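Local coordinates for protein plantazolicin methyltransferase BamL (Bacillus amyloliquefaciens subsp. plantarum, PDB 5DLY) that probably transfers a methyl group from S-adenosylmethionine to the amine of plantazolicin precursors, and is captured with S-adenosyl-L-homocysteine and a desmethyl substrate analogue, at residues 208-213 / 261-266; 73-78 / 100-105. All blocks are in the same frame, centred on the assembly; numbering follows the deposited sequence.

Contact 1 of 2, residues 208-213 / 261-266; sequences GVSFHV and WIIKNK
The indole of Trp261 meets His212 at its rim: the carbonyl His212 O lies in the ring plane at the edge, 3.9 Å from Trp261 CD1, while the imidazole stands oblique to the indole, with His212 CB 4.3 Å from Trp261 CD1. Both rings also stack with Phe221, Trp261 stacks further with Tyr157 and Phe51, and the ring nitrogens His212 NE2 and Trp261 NE1 are bound by the carbonyls of Gly220 and Gly219. Ser210 and Ile263 share this face of the sheet. A water bonded to Ser210 OG (2.8 Å) also donates to the carbonyl Ile263 O at 3.0 Å, so that oxygen serves the backbone and the water together. On the other face Val209 spreads its two methyls: CG1, anti to the backbone N (chi1 179°), touches Ile262 CG2 at 3.6 Å, and CG2 lies 3.7 Å from Lys264 CG, on the aliphatic part of that extended chain. Strand 209-214 is the outermost strand, next to 258-265, in the antiparallel end of the Rossmann-like methyltransferase sheet. Four backbone hydrogen bonds join strands 209-213 and 261-265, whose short axes run antiparallel at 151°, and a fifth, from Asn265 N to Gly208 O, extends the ladder. Paired main-chain bonds thus set the register, supplemented by apolar contact on the Val209 face and the water bridge on the Ser210 face.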
ATOM      1  N   GLY A 208      -0.405  22.920  -0.159  1.00 20.65           N
ATOM      2  CA  GLY A 208      -0.051  22.287  -1.435  1.00 18.96           C
ATOM      3  C   GLY A 208      -0.191  20.775  -1.409  1.00 18.32           C
ATOM      4  O   GLY A 208       0.250  20.092  -2.335  1.00 17.80           O
ATOM      5  N   VAL A 209      -0.804  20.267  -0.341  1.00 17.22           N
ATOM      6  CA  VAL A 209      -0.995  18.827  -0.157  1.00 16.63           C
ATOM      7  C   VAL A 209      -2.485  18.489  -0.112  1.00 16.07           C
ATOM      8  O   VAL A 209      -3.222  18.971   0.751  1.00 16.23           O
ATOM      9  CB  VAL A 209      -0.304  18.321   1.125  1.00 16.32           C
ATOM     10  CG1 VAL A 209      -0.539  16.827   1.305  1.00 16.57           C
ATOM     11  CG2 VAL A 209       1.190  18.625   1.088  1.00 16.30           C
ATOM     12  N   SER A 210      -2.918  17.645  -1.044  1.00 15.46           N
ATOM     13  CA  SER A 210      -4.327  17.284  -1.168  1.00 14.85           C
ATOM     14  C   SER A 210      -4.503  15.782  -1.008  1.00 14.43           C
ATOM     15  O   SER A 210      -3.524  15.055  -0.892  1.00 13.68           O
ATOM     16  CB  SER A 210      -4.855  17.732  -2.535  1.00 15.09           C
ATOM     17  OG  SER A 210      -4.157  17.069  -3.576  1.00 15.81           O
ATOM     18  N   PHE A 211      -5.749  15.321  -0.982  1.00 14.01           N
ATOM     19  CA  PHE A 211      -6.019  13.887  -0.909  1.00 14.30           C
ATOM     20  C   PHE A 211      -7.136  13.447  -1.842  1.00 14.39           C
ATOM     21  O   PHE A 211      -7.955  14.250  -2.282  1.00 14.54           O
ATOM     22  CB  PHE A 211      -6.319  13.440   0.537  1.00 14.40           C
ATOM     23  CG  PHE A 211      -7.746  13.654   0.970  1.00 14.94           C
ATOM     24  CD1 PHE A 211      -8.149  14.872   1.518  1.00 15.36           C
ATOM     25  CD2 PHE A 211      -8.686  12.631   0.847  1.00 15.71           C
ATOM     26  CE1 PHE A 211      -9.465  15.066   1.921  1.00 15.96           C
ATOM     27  CE2 PHE A 211     -10.003  12.817   1.248  1.00 15.96           C
ATOM     28  CZ  PHE A 211     -10.391  14.038   1.789  1.00 16.20           C
ATOM     29  N   HIS A 212      -7.161  12.150  -2.137  1.00 14.76           N
ATOM     30  CA  HIS A 212      -8.303  11.535  -2.794  1.00 14.90           C
ATOM     31  C   HIS A 212      -8.491  10.141  -2.228  1.00 14.74           C
ATOM     32  O   HIS A 212      -7.510   9.435  -1.982  1.00 12.98           O
ATOM     33  CB  HIS A 212      -8.115  11.455  -4.310  1.00 16.24           C
ATOM     34  CG  HIS A 212      -9.273  10.824  -5.025  1.00 17.85           C
ATOM     35  ND1 HIS A 212     -10.343  11.551  -5.500  1.00 19.26           N
ATOM     36  CD2 HIS A 212      -9.536   9.530  -5.324  1.00 18.67           C
ATOM     37  CE1 HIS A 212     -11.208  10.735  -6.080  1.00 19.04           C
ATOM     38  NE2 HIS A 212     -10.743   9.501  -5.985  1.00 18.73           N
ATOM     39  N   VAL A 213      -9.743   9.747  -2.031  1.00 14.77           N
ATOM     40  CA  VAL A 213     -10.067   8.390  -1.590  1.00 15.30           C
ATOM     41  C   VAL A 213     -11.188   7.840  -2.465  1.00 15.30           C
ATOM     42  O   VAL A 213     -12.076   8.582  -2.894  1.00 16.41           O
ATOM     43  CB  VAL A 213     -10.464   8.326  -0.093  1.00 15.65           C
ATOM     44  CG1 VAL A 213     -10.679   6.897   0.363  1.00 16.67           C
ATOM     45  CG2 VAL A 213      -9.400   8.957   0.798  1.00 16.90           C
ATOM     46  N   TRP A 261      -4.822   8.608  -1.820  1.00  9.55           N
ATOM     47  CA  TRP A 261      -3.679   9.378  -2.296  1.00  9.55           C
ATOM     48  C   TRP A 261      -3.495  10.618  -1.454  1.00  9.59           C
ATOM     49  O   TRP A 261      -4.472  11.311  -1.129  1.00  9.60           O
ATOM     50  CB  TRP A 261      -3.863   9.838  -3.752  1.00  9.75           C
ATOM     51  CG  TRP A 261      -4.161   8.757  -4.737  1.00  9.83           C
ATOM     52  CD1 TRP A 261      -5.364   8.157  -4.948  1.00 10.14           C
ATOM     53  CD2 TRP A 261      -3.242   8.162  -5.658  1.00  9.98           C
ATOM     54  NE1 TRP A 261      -5.256   7.208  -5.934  1.00 10.06           N
ATOM     55  CE2 TRP A 261      -3.965   7.197  -6.398  1.00 10.17           C
ATOM     56  CE3 TRP A 261      -1.880   8.361  -5.947  1.00 10.22           C
ATOM     57  CZ2 TRP A 261      -3.369   6.412  -7.388  1.00 10.06           C
ATOM     58  CZ3 TRP A 261      -1.283   7.577  -6.935  1.00 10.04           C
ATOM     59  CH2 TRP A 261      -2.031   6.612  -7.643  1.00 10.31           C
ATOM     60  N   ILE A 262      -2.242  10.882  -1.095  1.00 10.06           N
ATOM     61  CA  ILE A 262      -1.826  12.149  -0.514  1.00 10.62           C
ATOM     62  C   ILE A 262      -0.855  12.751  -1.528  1.00 11.56           C
ATOM     63  O   ILE A 262       0.223  12.199  -1.781  1.00 11.63           O
ATOM     64  CB  ILE A 262      -1.192  11.947   0.879  1.00 10.42           C
ATOM     65  CG1 ILE A 262      -2.248  11.472   1.880  1.00 10.31           C
ATOM     66  CG2 ILE A 262      -0.591  13.240   1.411  1.00 10.52           C
ATOM     67  CD1 ILE A 262      -1.670  10.753   3.083  1.00 10.76           C
ATOM     68  N   ILE A 263      -1.262  13.866  -2.132  1.00 12.46           N
ATOM     69  CA  ILE A 263      -0.582  14.421  -3.303  1.00 13.44           C
ATOM     70  C   ILE A 263       0.035  15.777  -2.969  1.00 13.62           C
ATOM     71  O   ILE A 263      -0.660  16.673  -2.501  1.00 13.42           O
ATOM     72  CB  ILE A 263      -1.574  14.580  -4.481  1.00 13.98           C
ATOM     73  CG1 ILE A 263      -2.133  13.212  -4.891  1.00 14.60           C
ATOM     74  CG2 ILE A 263      -0.911  15.268  -5.675  1.00 14.69           C
ATOM     75  CD1 ILE A 263      -3.568  13.260  -5.380  1.00 15.53           C
ATOM     76  N   LYS A 264       1.337  15.909  -3.190  1.00 14.56           N
ATOM     77  CA  LYS A 264       2.002  17.196  -2.987  1.00 15.99           C
ATOM     78  C   LYS A 264       2.468  17.786  -4.314  1.00 17.20           C
ATOM     79  O   LYS A 264       3.175  17.142  -5.100  1.00 16.03           O
ATOM     80  CB  LYS A 264       3.159  17.096  -1.977  1.00 16.31           C
ATOM     81  CG  LYS A 264       3.779  18.444  -1.617  1.00 17.25           C
ATOM     82  CD  LYS A 264       4.802  18.296  -0.505  1.00 17.23           C
ATOM     83  CE  LYS A 264       5.411  19.640  -0.125  1.00 18.03           C
ATOM     84  NZ  LYS A 264       6.166  19.536   1.152  1.00 18.35           N
ATOM     85  N   ASN A 265       2.064  19.029  -4.548  1.00 19.56           N
ATOM     86  CA  ASN A 265       2.465  19.760  -5.734  1.00 22.02           C
ATOM     87  C   ASN A 265       2.774  21.202  -5.352  1.00 22.87           C
ATOM     88  O   ASN A 265       1.874  22.047  -5.291  1.00 23.39           O
ATOM     89  CB  ASN A 265       1.372  19.689  -6.802  1.00 23.71           C
ATOM     90  CG  ASN A 265       1.817  20.246  -8.146  1.00 24.87           C
ATOM     91  OD1 ASN A 265       2.993  20.544  -8.362  1.00 26.56           O
ATOM     92  ND2 ASN A 265       0.870  20.382  -9.063  1.00 26.68           N
ATOM     93  N   LYS A 266       4.050  21.467  -5.080  1.00 24.39           N
ATOM     94  CA  LYS A 266       4.507  22.801  -4.687  1.00 25.77           C
ATOM     95  C   LYS A 266       4.499  23.765  -5.871  1.00 26.91           C
ATOM     96  O   LYS A 266       5.079  23.478  -6.915  1.00 27.42           O
ATOM     97  CB  LYS A 266       5.903  22.720  -4.063  1.00 26.37           C
ATOM     98  CG  LYS A 266       6.463  24.044  -3.562  1.00 27.53           C
ATOM     99  CD  LYS A 266       7.565  23.803  -2.542  1.00 28.25           C
ATOM    100  CE  LYS A 266       8.251  25.094  -2.127  1.00 29.27           C
ATOM    101  NZ  LYS A 266       9.159  24.850  -0.971  1.00 30.01           N
TER
HETATM  102  O   HOH W   1      -2.025  18.784  -4.059  1.00 20.45           O

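Contact 2 of 2, residues 73-78 / 100-105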
ATOM      1  N   VAL A  73       7.808  -5.909  -4.330  1.00 11.75           N
ATOM      2  CA  VAL A  73       7.489  -4.652  -5.007  1.00 11.55           C
ATOM      3  C   VAL A  73       8.755  -3.974  -5.515  1.00 12.08           C
ATOM      4  O   VAL A  73       8.800  -3.468  -6.634  1.00 11.82           O
ATOM      5  CB  VAL A  73       6.661  -3.707  -4.096  1.00 11.50           C
ATOM      6  CG1 VAL A  73       6.658  -2.276  -4.630  1.00 11.31           C
ATOM      7  CG2 VAL A  73       5.239  -4.224  -3.976  1.00 11.50           C
ATOM      8  N   ILE A  74       9.794  -3.972  -4.691  1.00 12.14           N
ATOM      9  CA  ILE A  74      11.062  -3.389  -5.091  1.00 13.44           C
ATOM     10  C   ILE A  74      11.697  -4.192  -6.231  1.00 13.94           C
ATOM     11  O   ILE A  74      12.258  -3.611  -7.162  1.00 13.92           O
ATOM     12  CB  ILE A  74      11.972  -3.195  -3.860  1.00 13.61           C
ATOM     13  CG1 ILE A  74      11.483  -1.957  -3.088  1.00 14.01           C
ATOM     14  CG2 ILE A  74      13.440  -3.074  -4.260  1.00 14.23           C
ATOM     15  CD1 ILE A  74      12.041  -1.808  -1.696  1.00 14.70           C
ATOM     16  N   GLN A  75      11.557  -5.512  -6.193  1.00 15.26           N
ATOM     17  CA  GLN A  75      12.013  -6.331  -7.317  1.00 16.52           C
ATOM     18  C   GLN A  75      11.325  -5.936  -8.633  1.00 16.66           C
ATOM     19  O   GLN A  75      11.989  -5.789  -9.669  1.00 16.39           O
ATOM     20  CB  GLN A  75      11.829  -7.818  -7.023  1.00 18.10           C
ATOM     21  CG  GLN A  75      12.299  -8.704  -8.165  1.00 20.47           C
ATOM     22  CD  GLN A  75      13.163  -9.845  -7.697  1.00 22.39           C
ATOM     23  OE1 GLN A  75      12.686 -10.781  -7.065  1.00 23.74           O
ATOM     24  NE2 GLN A  75      14.453  -9.771  -8.006  1.00 23.53           N
ATOM     25  N   TYR A  76      10.001  -5.768  -8.581  1.00 15.81           N
ATOM     26  CA  TYR A  76       9.219  -5.348  -9.740  1.00 15.93           C
ATOM     27  C   TYR A  76       9.735  -4.029 -10.295  1.00 16.45           C
ATOM     28  O   TYR A  76       9.926  -3.896 -11.506  1.00 16.83           O
ATOM     29  CB  TYR A  76       7.740  -5.206  -9.359  1.00 15.61           C
ATOM     30  CG  TYR A  76       6.825  -4.865 -10.518  1.00 16.00           C
ATOM     31  CD1 TYR A  76       6.589  -3.543 -10.886  1.00 16.16           C
ATOM     32  CD2 TYR A  76       6.181  -5.869 -11.229  1.00 16.71           C
ATOM     33  CE1 TYR A  76       5.742  -3.225 -11.941  1.00 16.72           C
ATOM     34  CE2 TYR A  76       5.337  -5.564 -12.290  1.00 17.26           C
ATOM     35  CZ  TYR A  76       5.120  -4.247 -12.640  1.00 17.01           C
ATOM     36  OH  TYR A  76       4.275  -3.957 -13.692  1.00 18.33           O
ATOM     37  N   LEU A  77       9.963  -3.060  -9.410  1.00 16.59           N
ATOM     38  CA  LEU A  77      10.448  -1.737  -9.803  1.00 17.61           C
ATOM     39  C   LEU A  77      11.852  -1.801 -10.397  1.00 19.03           C
ATOM     40  O   LEU A  77      12.144  -1.103 -11.370  1.00 19.46           O
ATOM     41  CB  LEU A  77      10.401  -0.764  -8.623  1.00 16.73           C
ATOM     42  CG  LEU A  77       8.984  -0.322  -8.237  1.00 16.24           C
ATOM     43  CD1 LEU A  77       8.968   0.306  -6.854  1.00 16.23           C
ATOM     44  CD2 LEU A  77       8.425   0.639  -9.280  1.00 16.12           C
ATOM     45  N   ASN A  78      12.699  -2.649  -9.810  1.00 20.54           N
ATOM     46  CA  ASN A  78      14.061  -2.900 -10.298  1.00 23.15           C
ATOM     47  C   ASN A  78      14.094  -3.439 -11.731  1.00 24.88           C
ATOM     48  O   ASN A  78      15.036  -3.171 -12.485  1.00 25.66           O
ATOM     49  CB  ASN A  78      14.789  -3.862  -9.354  1.00 22.84           C
ATOM     50  CG  ASN A  78      16.191  -4.203  -9.830  1.00 23.79           C
ATOM     51  OD1 ASN A  78      17.085  -3.363  -9.801  1.00 24.61           O
ATOM     52  ND2 ASN A  78      16.382  -5.439 -10.265  1.00 24.86           N
ATOM     53  N   LYS A 100      17.045  -8.635   1.294  1.00 16.42           N
ATOM     54  CA  LYS A 100      18.466  -8.360   1.102  1.00 17.74           C
ATOM     55  C   LYS A 100      19.130  -9.438   0.253  1.00 18.43           C
ATOM     56  O   LYS A 100      20.018  -9.139  -0.553  1.00 19.49           O
ATOM     57  CB  LYS A 100      19.178  -8.207   2.445  1.00 18.10           C
ATOM     58  CG  LYS A 100      18.925  -6.865   3.111  1.00 19.27           C
ATOM     59  CD  LYS A 100      19.655  -6.756   4.440  1.00 20.89           C
ATOM     60  CE  LYS A 100      19.790  -5.301   4.866  1.00 23.23           C
ATOM     61  NZ  LYS A 100      20.630  -5.131   6.085  1.00 25.55           N
ATOM     62  N   LYS A 101      18.675 -10.678   0.408  1.00 19.40           N
ATOM     63  CA  LYS A 101      19.255 -11.802  -0.337  1.00 20.59           C
ATOM     64  C   LYS A 101      18.972 -11.722  -1.844  1.00 20.60           C
ATOM     65  O   LYS A 101      19.654 -12.369  -2.645  1.00 20.56           O
ATOM     66  CB  LYS A 101      18.787 -13.141   0.247  1.00 21.33           C
ATOM     67  CG  LYS A 101      19.693 -14.322  -0.098  1.00 23.48           C
ATOM     68  CD  LYS A 101      19.040 -15.636   0.286  1.00 24.88           C
ATOM     69  CE  LYS A 101      19.924 -16.823  -0.063  1.00 25.68           C
ATOM     70  NZ  LYS A 101      19.513 -18.033   0.705  1.00 27.37           N
ATOM     71  N   LEU A 102      17.991 -10.911  -2.238  1.00 20.37           N
ATOM     72  CA  LEU A 102      17.712 -10.694  -3.663  1.00 20.15           C
ATOM     73  C   LEU A 102      18.892 -10.084  -4.419  1.00 20.38           C
ATOM     74  O   LEU A 102      19.002 -10.254  -5.635  1.00 20.86           O
ATOM     75  CB  LEU A 102      16.460  -9.829  -3.863  1.00 20.16           C
ATOM     76  CG  LEU A 102      15.146 -10.415  -3.335  1.00 20.08           C
ATOM     77  CD1 LEU A 102      14.024  -9.392  -3.450  1.00 20.34           C
ATOM     78  CD2 LEU A 102      14.783 -11.715  -4.046  1.00 20.17           C
ATOM     79  N   GLY A 103      19.754  -9.364  -3.701  1.00 20.32           N
ATOM     80  CA  GLY A 103      20.930  -8.727  -4.288  1.00 21.12           C
ATOM     81  C   GLY A 103      20.584  -7.638  -5.286  1.00 22.14           C
ATOM     82  O   GLY A 103      21.246  -7.502  -6.311  1.00 23.46           O
ATOM     83  N   ILE A 104      19.533  -6.876  -4.982  1.00 21.49           N
ATOM     84  CA  ILE A 104      19.076  -5.757  -5.802  1.00 21.42           C
ATOM     85  C   ILE A 104      19.721  -4.462  -5.327  1.00 20.36           C
ATOM     86  O   ILE A 104      20.010  -4.302  -4.143  1.00 19.65           O
ATOM     87  CB  ILE A 104      17.537  -5.588  -5.692  1.00 22.25           C
ATOM     88  CG1 ILE A 104      16.818  -6.778  -6.322  1.00 23.47           C
ATOM     89  CG2 ILE A 104      17.060  -4.286  -6.328  1.00 22.65           C
ATOM     90  CD1 ILE A 104      15.356  -6.857  -5.945  1.00 23.95           C
ATOM     91  N   ASN A 105      19.933  -3.535  -6.256  1.00 19.99           N
ATOM     92  CA  ASN A 105      20.382  -2.204  -5.910  1.00 19.75           C
ATOM     93  C   ASN A 105      19.236  -1.429  -5.243  1.00 18.59           C
ATOM     94  O   ASN A 105      18.491  -0.699  -5.899  1.00 19.05           O
ATOM     95  CB  ASN A 105      20.913  -1.481  -7.151  1.00 21.12           C
ATOM     96  CG  ASN A 105      21.497  -0.118  -6.834  1.00 22.51           C
ATOM     97  OD1 ASN A 105      21.949   0.141  -5.713  1.00 23.38           O
ATOM     98  ND2 ASN A 105      21.497   0.763  -7.828  1.00 23.76           N
TER
HETATM   99  O   HOH W   2      19.683  -4.131  -8.999  1.00 22.55           O
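Ile74, the first residue of helix 72-80 to touch 100-105, brings its CG2 to 4.3 Å from Ile104 CG2, a loose apolar contact at the buried margin; the same side chain also packs on Leu86 and Phe108 of the sheet. Next comes Gln75, whose chain bends at chi2 (133°) and brings its amide over to the second segment. Its NE2 lies 3.7 Å from Ile104 CD1, and its OE1 is 3.8 Å from Leu102 CD2. Ile104 crosses Gln75 at about a right angle, and Ile104 CD1 lies 3.7 Å from Gln75 CA. One helical turn beyond Ile74, Asn78 runs past Ile104 in the opposite direction, its CG and OD1 both 3.6 Å from Ile104 CG2. The amide oxygen is engaged as well: a water donates to Asn78 OD1 at 2.8 Å and accepts from Asn105 N at the same distance. No direct hydrogen bond crosses the contact. Gly103, with positive phi (65°), turns the chain after helix 93-101 and leads into Ile104. Helix 72-80 is packed here against the loop that follows helix 93-101 and leads into strand 107-110, as in the successive beta-alpha-beta units of a Rossmann-like methyltransferase.

Contact 1 and contact 2 belong to opposite ends of the seven-stranded sheet: 208-213 contributes its outermost antiparallel strand, while 100-105 leads into strand 107-110 at the other margin. Their centres are 28 Å apart and their nearest atoms about 12 Å, so neither touches the other. Along the chain they follow in series, contact 2 closing before contact 1 opens. The bound S-adenosyl-L-homocysteine relates to them unequally. In contact 2 the side chain of Ile74 is about 9 Å from the ligand and equally far from that of Asp90, which binds it, whereas contact 1 lies away from the ligand-binding residues.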